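PDB 4V1T: LYND from Lyngbya aestuarii, which probably catalyses the ATP-dependent cyclodehydration of cysteine residues in a precursor peptide to thiazolines, as a YcaO-family cyclodehydratase. Local coordinates for residues Leu7-Gln10 / Pro11-Val15; Leu99-Ala102 / Pro103-Ala107; Ala444-Gly447 / Asp448-His452. All coordinates share one frame; numbering follows the deposited sequence.

Contact 1 (Leu7-Gln10 / Pro11-Val15); sequences LQIQ and PHFHV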
loop_
_atom_site.group_PDB
_atom_site.type_symbol
_atom_site.label_atom_id
_atom_site.label_comp_id
_atom_site.label_asym_id
_atom_site.label_seq_id
_atom_site.Cartn_x
_atom_site.Cartn_y
_atom_site.Cartn_z
ATOM N N LEU B 7 11.089 -33.844 27.707
ATOM C CA LEU B 7 11.619 -33.246 26.491
ATOM C C LEU B 7 10.620 -33.373 25.356
ATOM O O LEU B 7 9.901 -34.362 25.252
ATOM C CB LEU B 7 12.930 -33.914 26.093
ATOM C CG LEU B 7 14.070 -33.821 27.100
ATOM C CD1 LEU B 7 15.238 -34.651 26.604
ATOM C CD2 LEU B 7 14.488 -32.372 27.310
ATOM N N GLN B 8 10.562 -32.355 24.512
ATOM C CA GLN B 8 9.718 -32.413 23.335
ATOM C C GLN B 8 10.138 -31.383 22.298
ATOM O O GLN B 8 10.581 -30.281 22.626
ATOM C CB GLN B 8 8.244 -32.204 23.700
ATOM C CG GLN B 8 7.889 -30.812 24.193
ATOM C CD GLN B 8 6.382 -30.574 24.275
ATOM O OE1 GLN B 8 5.572 -31.361 23.783
ATOM N NE2 GLN B 8 6.007 -29.470 24.897
ATOM N N ILE B 9 10.011 -31.765 21.035
ATOM C CA ILE B 9 10.052 -30.801 19.963
ATOM C C ILE B 9 8.839 -29.907 20.184
ATOM O O ILE B 9 7.745 -30.370 20.511
ATOM C CB ILE B 9 9.996 -31.451 18.578
ATOM C CG1 ILE B 9 11.180 -32.403 18.378
ATOM C CG2 ILE B 9 10.017 -30.387 17.494
ATOM C CD1 ILE B 9 12.554 -31.760 18.492
ATOM N N GLN B 10 9.046 -28.615 20.028
ATOM C CA GLN B 10 8.015 -27.653 20.380
ATOM C C GLN B 10 6.691 -27.971 19.713
ATOM O O GLN B 10 6.654 -28.238 18.517
ATOM C CB GLN B 10 8.469 -26.220 20.078
ATOM C CG GLN B 10 9.303 -25.996 18.824
ATOM C CD GLN B 10 10.279 -24.851 19.033
ATOM O OE1 GLN B 10 10.806 -24.664 20.134
ATOM N NE2 GLN B 10 10.503 -24.061 17.996
ATOM N N PRO B 11 5.604 -27.956 20.503
ATOM C CA PRO B 11 4.354 -28.639 20.158
ATOM C C PRO B 11 3.522 -28.002 19.058
ATOM O O PRO B 11 2.481 -28.554 18.707
ATOM C CB PRO B 11 3.586 -28.639 21.479
ATOM C CG PRO B 11 4.082 -27.449 22.199
ATOM C CD PRO B 11 5.530 -27.329 21.836
ATOM N N HIS B 12 3.965 -26.876 18.508
ATOM C CA HIS B 12 3.220 -26.257 17.418
ATOM C C HIS B 12 3.590 -26.931 16.098
ATOM O O HIS B 12 2.937 -26.725 15.084
ATOM C CB HIS B 12 3.457 -24.744 17.373
ATOM C CG HIS B 12 4.847 -24.341 16.989
ATOM N ND1 HIS B 12 5.238 -24.198 15.680
ATOM C CD2 HIS B 12 5.926 -24.014 17.740
ATOM C CE1 HIS B 12 6.500 -23.814 15.637
ATOM N NE2 HIS B 12 6.939 -23.692 16.875
ATOM N N PHE B 13 4.633 -27.759 16.130
ATOM C CA PHE B 13 5.040 -28.527 14.963
ATOM C C PHE B 13 4.340 -29.878 14.894
ATOM O O PHE B 13 4.247 -30.593 15.884
ATOM C CB PHE B 13 6.550 -28.754 14.966
ATOM C CG PHE B 13 7.351 -27.541 14.597
ATOM C CD1 PHE B 13 7.034 -26.803 13.463
ATOM C CD2 PHE B 13 8.424 -27.133 15.382
ATOM C CE1 PHE B 13 7.764 -25.678 13.128
ATOM C CE2 PHE B 13 9.157 -26.012 15.049
ATOM C CZ PHE B 13 8.826 -25.279 13.923
ATOM N N HIS B 14 3.834 -30.208 13.717
ATOM C CA HIS B 14 3.474 -31.582 13.401
ATOM C C HIS B 14 4.731 -32.273 12.870
ATOM O O HIS B 14 5.341 -31.816 11.901
ATOM C CB HIS B 14 2.343 -31.629 12.377
ATOM C CG HIS B 14 2.169 -32.965 11.734
ATOM N ND1 HIS B 14 1.946 -34.116 12.456
ATOM C CD2 HIS B 14 2.191 -33.336 10.433
ATOM C CE1 HIS B 14 1.840 -35.140 11.628
ATOM N NE2 HIS B 14 1.986 -34.693 10.393
ATOM N N VAL B 15 5.121 -33.363 13.518
ATOM C CA VAL B 15 6.327 -34.090 13.162
ATOM C C VAL B 15 6.008 -35.186 12.148
ATOM O O VAL B 15 5.222 -36.087 12.425
ATOM C CB VAL B 15 6.980 -34.719 14.418
ATOM C CG1 VAL B 15 8.173 -35.595 14.034
ATOM C CG2 VAL B 15 7.423 -33.628 15.372
#
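Gln10 lies alongside Phe13, their amide and ring planes 18° apart, with Gln10 CG 3.7 Å from Phe13 CD2. The same amide reaches the edge of the His12 ring near its plane, where Gln10 NE2 is 3.8 Å from His12 NE2. With CG held between its backbone N and carbonyl carbon (chi1 37°), the Gln10 side chain swings toward these two rings and bends at chi2. Swapping in an alanine would probably take the amide from the edge of His12 and the CG contact from Phe13, opening a gap there. These side chains sit on a type I beta turn from Gln10 to Phe13, closed by Phe13 N donating to Gln10 O at 3.2 Å. Pro11 suits the second position, since its ring fixes phi near the value needed. Within the winged helix domain this turn links strand 6-9 to strand 14-18, which belong to different sheets. Gln8 crosses the proline at about a right angle, its NE2 3.8 Å from Pro11 CD, while Ile9 sets CG2 4.2 Å from Phe13 CD2. Farther out, Pro11 packs on Ala93 and Ser97 of helix 90-98, His32 meets the Phe13 ring, and Arg246 of the second subunit hydrogen-bonds Pro11 O.

Contact 2 (Leu99-Ala102 / Pro103-Ala107); sequences LGIA and PPVAA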
loop_
_atom_site.group_PDB
_atom_site.type_symbol
_atom_site.label_atom_id
_atom_site.label_comp_id
_atom_site.label_asym_id
_atom_site.label_seq_id
_atom_site.Cartn_x
_atom_site.Cartn_y
_atom_site.Cartn_z
ATOM N N LEU B 99 5.106 -18.656 19.222
ATOM C CA LEU B 99 5.584 -17.292 19.420
ATOM C C LEU B 99 7.039 -17.274 19.885
ATOM O O LEU B 99 7.587 -16.224 20.179
ATOM C CB LEU B 99 4.694 -16.571 20.432
ATOM C CG LEU B 99 3.308 -16.196 19.902
ATOM C CD1 LEU B 99 2.397 -15.772 21.046
ATOM C CD2 LEU B 99 3.418 -15.096 18.861
ATOM N N GLY B 100 7.646 -18.452 19.956
ATOM C CA GLY B 100 9.042 -18.582 20.341
ATOM C C GLY B 100 9.249 -18.589 21.846
ATOM O O GLY B 100 10.343 -18.305 22.310
ATOM N N ILE B 101 8.200 -18.914 22.603
ATOM C CA ILE B 101 8.266 -18.939 24.062
ATOM C C ILE B 101 8.248 -20.369 24.591
ATOM O O ILE B 101 7.393 -21.170 24.205
ATOM C CB ILE B 101 7.081 -18.195 24.692
ATOM C CG1 ILE B 101 6.949 -16.772 24.125
ATOM C CG2 ILE B 101 7.241 -18.164 26.202
ATOM C CD1 ILE B 101 8.152 -15.878 24.387
ATOM N N ALA B 102 9.226 -20.713 25.427
ATOM C CA ALA B 102 9.266 -22.042 26.043
ATOM C C ALA B 102 8.029 -22.227 26.911
ATOM O O ALA B 102 7.727 -21.368 27.734
ATOM C CB ALA B 102 10.528 -22.211 26.874
ATOM N N PRO B 103 7.295 -23.334 26.729
ATOM C CA PRO B 103 6.038 -23.476 27.461
ATOM C C PRO B 103 6.145 -23.360 28.992
ATOM O O PRO B 103 5.227 -22.829 29.597
ATOM C CB PRO B 103 5.534 -24.861 27.040
ATOM C CG PRO B 103 6.642 -25.507 26.317
ATOM C CD PRO B 103 7.493 -24.429 25.772
ATOM N N PRO B 104 7.229 -23.858 29.613
ATOM C CA PRO B 104 7.302 -23.632 31.061
ATOM C C PRO B 104 7.461 -22.156 31.436
ATOM O O PRO B 104 7.003 -21.744 32.496
ATOM C CB PRO B 104 8.536 -24.436 31.484
ATOM C CG PRO B 104 9.323 -24.611 30.254
ATOM C CD PRO B 104 8.330 -24.719 29.148
ATOM N N VAL B 105 8.113 -21.383 30.574
ATOM C CA VAL B 105 8.214 -19.935 30.772
ATOM C C VAL B 105 6.855 -19.262 30.633
ATOM O O VAL B 105 6.516 -18.360 31.398
ATOM C CB VAL B 105 9.203 -19.293 29.776
ATOM C CG1 VAL B 105 9.158 -17.776 29.863
ATOM C CG2 VAL B 105 10.620 -19.803 30.033
ATOM N N ALA B 106 6.081 -19.700 29.647
ATOM C CA ALA B 106 4.743 -19.154 29.416
ATOM C C ALA B 106 3.832 -19.466 30.588
ATOM O O ALA B 106 3.042 -18.624 31.010
ATOM C CB ALA B 106 4.152 -19.710 28.128
ATOM N N ALA B 107 3.935 -20.682 31.108
ATOM C CA ALA B 107 3.094 -21.111 32.217
ATOM C C ALA B 107 3.319 -20.238 33.452
ATOM O O ALA B 107 2.378 -19.898 34.168
ATOM C CB ALA B 107 3.376 -22.568 32.546
#
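Ala102 and Ala106 are joined by the first regular bond of a helix: Ala106 N donates to Ala102 O at 3.0 Å, with the donor nearly in line with the carbonyl. A weak second bond from Val105 N, 2.9 Å from Ala102 O but bent to 119°, adds to the grip on that oxygen. The buried part of the contact lies at Ile101 and Ala106. Rotation about the isoleucine CA-CB bond (chi1 -53°) puts CG1 beside the backbone N and directs Ile101 CG2 to the first turn of the helix, 4.0 Å from Ala106 CB. A small alanine lets Ile101 CG2 sit close to the helix backbone, 3.9 Å from Ala106 N. Helix 90-98 ends in a Schellman motif at Gly100, where a positive phi is easiest for a residue without a beta carbon, and after one short link Ala102 takes the N-cap position of helix 103-109. Two prolines then open the new helix. They suit its first turn, where backbone N-H groups have no carbonyl of a preceding turn to bond, and their rings hold phi near helical values. The other side, where Ala102, Pro104 and Val105 are partly exposed, has similar spacings but lies nearer solvent: Ala102 CB is 4.0 Å from Pro104 CD and equally far from Val105 CG2. Val105 bridges the two regions, since its other methyl, CG1, is 4.2 Å from Ile101 CG2. Helix 250-275 meets both branched residues, through Val269 at Ile101 and through His272 and Val273 at Val105, whereas Pro103 rests on Ala93 and Thr82.

Contact 3 (Ala444-Gly447 / Asp448-His452); sequences AELG and DLAIH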
loop_
_atom_site.group_PDB
_atom_site.type_symbol
_atom_site.label_atom_id
_atom_site.label_comp_id
_atom_site.label_asym_id
_atom_site.label_seq_id
_atom_site.Cartn_x
_atom_site.Cartn_y
_atom_site.Cartn_z
ATOM N N ALA B 444 6.287 48.793 21.744
ATOM C CA ALA B 444 7.307 49.721 22.213
ATOM C C ALA B 444 8.472 49.015 22.903
ATOM O O ALA B 444 9.630 49.315 22.617
ATOM C CB ALA B 444 6.690 50.747 23.156
ATOM N N GLU B 445 8.167 48.086 23.805
ATOM C CA GLU B 445 9.204 47.446 24.622
ATOM C C GLU B 445 10.194 46.699 23.738
ATOM O O GLU B 445 11.382 46.642 24.041
ATOM C CB GLU B 445 8.602 46.477 25.648
ATOM C CG GLU B 445 7.256 46.897 26.211
ATOM C CD GLU B 445 6.824 46.055 27.389
ATOM O OE1 GLU B 445 6.577 44.846 27.200
ATOM O OE2 GLU B 445 6.726 46.604 28.499
ATOM N N LEU B 446 9.696 46.132 22.641
ATOM C CA LEU B 446 10.539 45.401 21.704
ATOM C C LEU B 446 11.230 46.350 20.734
ATOM O O LEU B 446 12.306 46.050 20.215
ATOM C CB LEU B 446 9.707 44.381 20.931
ATOM C CG LEU B 446 8.970 43.338 21.772
ATOM C CD1 LEU B 446 8.255 42.344 20.864
ATOM C CD2 LEU B 446 9.911 42.609 22.726
ATOM N N GLY B 447 10.589 47.485 20.478
ATOM C CA GLY B 447 11.155 48.516 19.629
ATOM C C GLY B 447 11.286 48.110 18.172
ATOM O O GLY B 447 10.286 47.946 17.470
ATOM N N ASP B 448 12.530 47.938 17.729
ATOM C CA ASP B 448 12.842 47.755 16.309
ATOM C C ASP B 448 12.969 46.292 15.885
ATOM O O ASP B 448 12.896 45.978 14.699
ATOM C CB ASP B 448 14.128 48.504 15.952
ATOM C CG ASP B 448 13.890 49.986 15.724
ATOM O OD1 ASP B 448 12.880 50.338 15.076
ATOM O OD2 ASP B 448 14.706 50.806 16.195
ATOM N N LEU B 449 13.161 45.399 16.844
ATOM C CA LEU B 449 13.121 43.973 16.547
ATOM C C LEU B 449 11.698 43.549 16.182
ATOM O O LEU B 449 11.490 42.543 15.505
ATOM C CB LEU B 449 13.624 43.167 17.739
ATOM C CG LEU B 449 15.070 43.403 18.161
ATOM C CD1 LEU B 449 15.346 42.629 19.436
ATOM C CD2 LEU B 449 16.030 42.987 17.053
ATOM N N ALA B 450 10.728 44.325 16.649
ATOM C CA ALA B 450 9.323 44.064 16.376
ATOM C C ALA B 450 8.959 44.444 14.952
ATOM O O ALA B 450 9.466 45.429 14.421
ATOM C CB ALA B 450 8.450 44.831 17.352
ATOM N N ILE B 451 8.081 43.646 14.347
ATOM C CA ILE B 451 7.520 43.930 13.031
ATOM C C ILE B 451 6.018 44.172 13.153
ATOM O O ILE B 451 5.269 43.300 13.591
ATOM C CB ILE B 451 7.817 42.783 12.053
ATOM C CG1 ILE B 451 9.293 42.847 11.649
ATOM C CG2 ILE B 451 6.949 42.885 10.802
ATOM C CD1 ILE B 451 9.856 41.547 11.174
ATOM N N HIS B 452 5.590 45.375 12.791
ATOM C CA HIS B 452 4.187 45.745 12.874
ATOM C C HIS B 452 3.382 44.821 11.954
ATOM O O HIS B 452 3.781 44.594 10.816
ATOM C CB HIS B 452 3.993 47.205 12.471
ATOM C CG HIS B 452 2.708 47.802 12.947
ATOM N ND1 HIS B 452 1.487 47.490 12.392
ATOM C CD2 HIS B 452 2.454 48.702 13.924
ATOM C CE1 HIS B 452 0.536 48.170 13.004
ATOM N NE2 HIS B 452 1.098 48.915 13.938
#
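Leu446 O, at the end of helix 443-446, faces the backbone N atoms of a turn. Asp448 N is 3.1 Å from Leu446 O, yet the angle is too poor for a hydrogen bond, and Leu449 N stands farther off, 3.5 Å from the same oxygen. The turn runs from Leu446 to Leu449 and is of type II'. Its second residue must adopt positive phi with strongly negative psi, and Gly447 does so at 67° and -111°. A beta carbon here would lie only 2.6 Å from Asp448 N, a clash that glycine avoids by having no side chain. Asp448 follows at the third position; its bond to CB points away from 444-447 overall, although Asp448 CB still touches the glycine carbonyl carbon, which suits a polar residue on an exposed bend. Apolar contact closes the reversal. Ala450 CB points back to the helix end and lies 3.8 Å from Leu446 CB, while Gly447 O is 3.6 Å from the same alanine methyl. Alanine suits this place: its single methyl fits at van der Waals distance between the leucine CB and the glycine carbonyl. The Leu446 side chain, its CG beside the backbone N (chi1 -58°), packs on Tyr506 and Trp493 of the antiparallel sheet in the YcaO domain, and Ala450 also rests on Trp493. Backbone hydrogen bonds join Leu449 and Ile451 with Tyr506, holding the chain beside strand 503-508. Beyond them His452 caps Glu454 N with its ND1, ahead of helix 454-457, and meets the ring of Phe485 edge to face. Across the turn itself, then, no hydrogen bond joins the two segments; the bend probably depends on the torsions glycine permits and on one close apolar pair, with the neighbouring strand 503-508 supplying backbone bonds.

From the N terminus the three contacts follow in series, and none nests within or crosses another. Contact 1 closes a tight turn between strands 6-9 and 14-18 of the winged helix domain. Contact 2 closes the short bend between helices 90-98 and 103-109, which brings the chain back to the first: their centres are 13 Å apart, and Gln8 NE2 packs 4.3 Å from Pro103 CG. Helix 90-98 also lies against both. Contact 3 closes a turn after helix 443-446 in the YcaO domain, on the other side of the chain's centre, its nearest atoms about 58 Å from those of contact 2 and about 66 Å from those of contact 1.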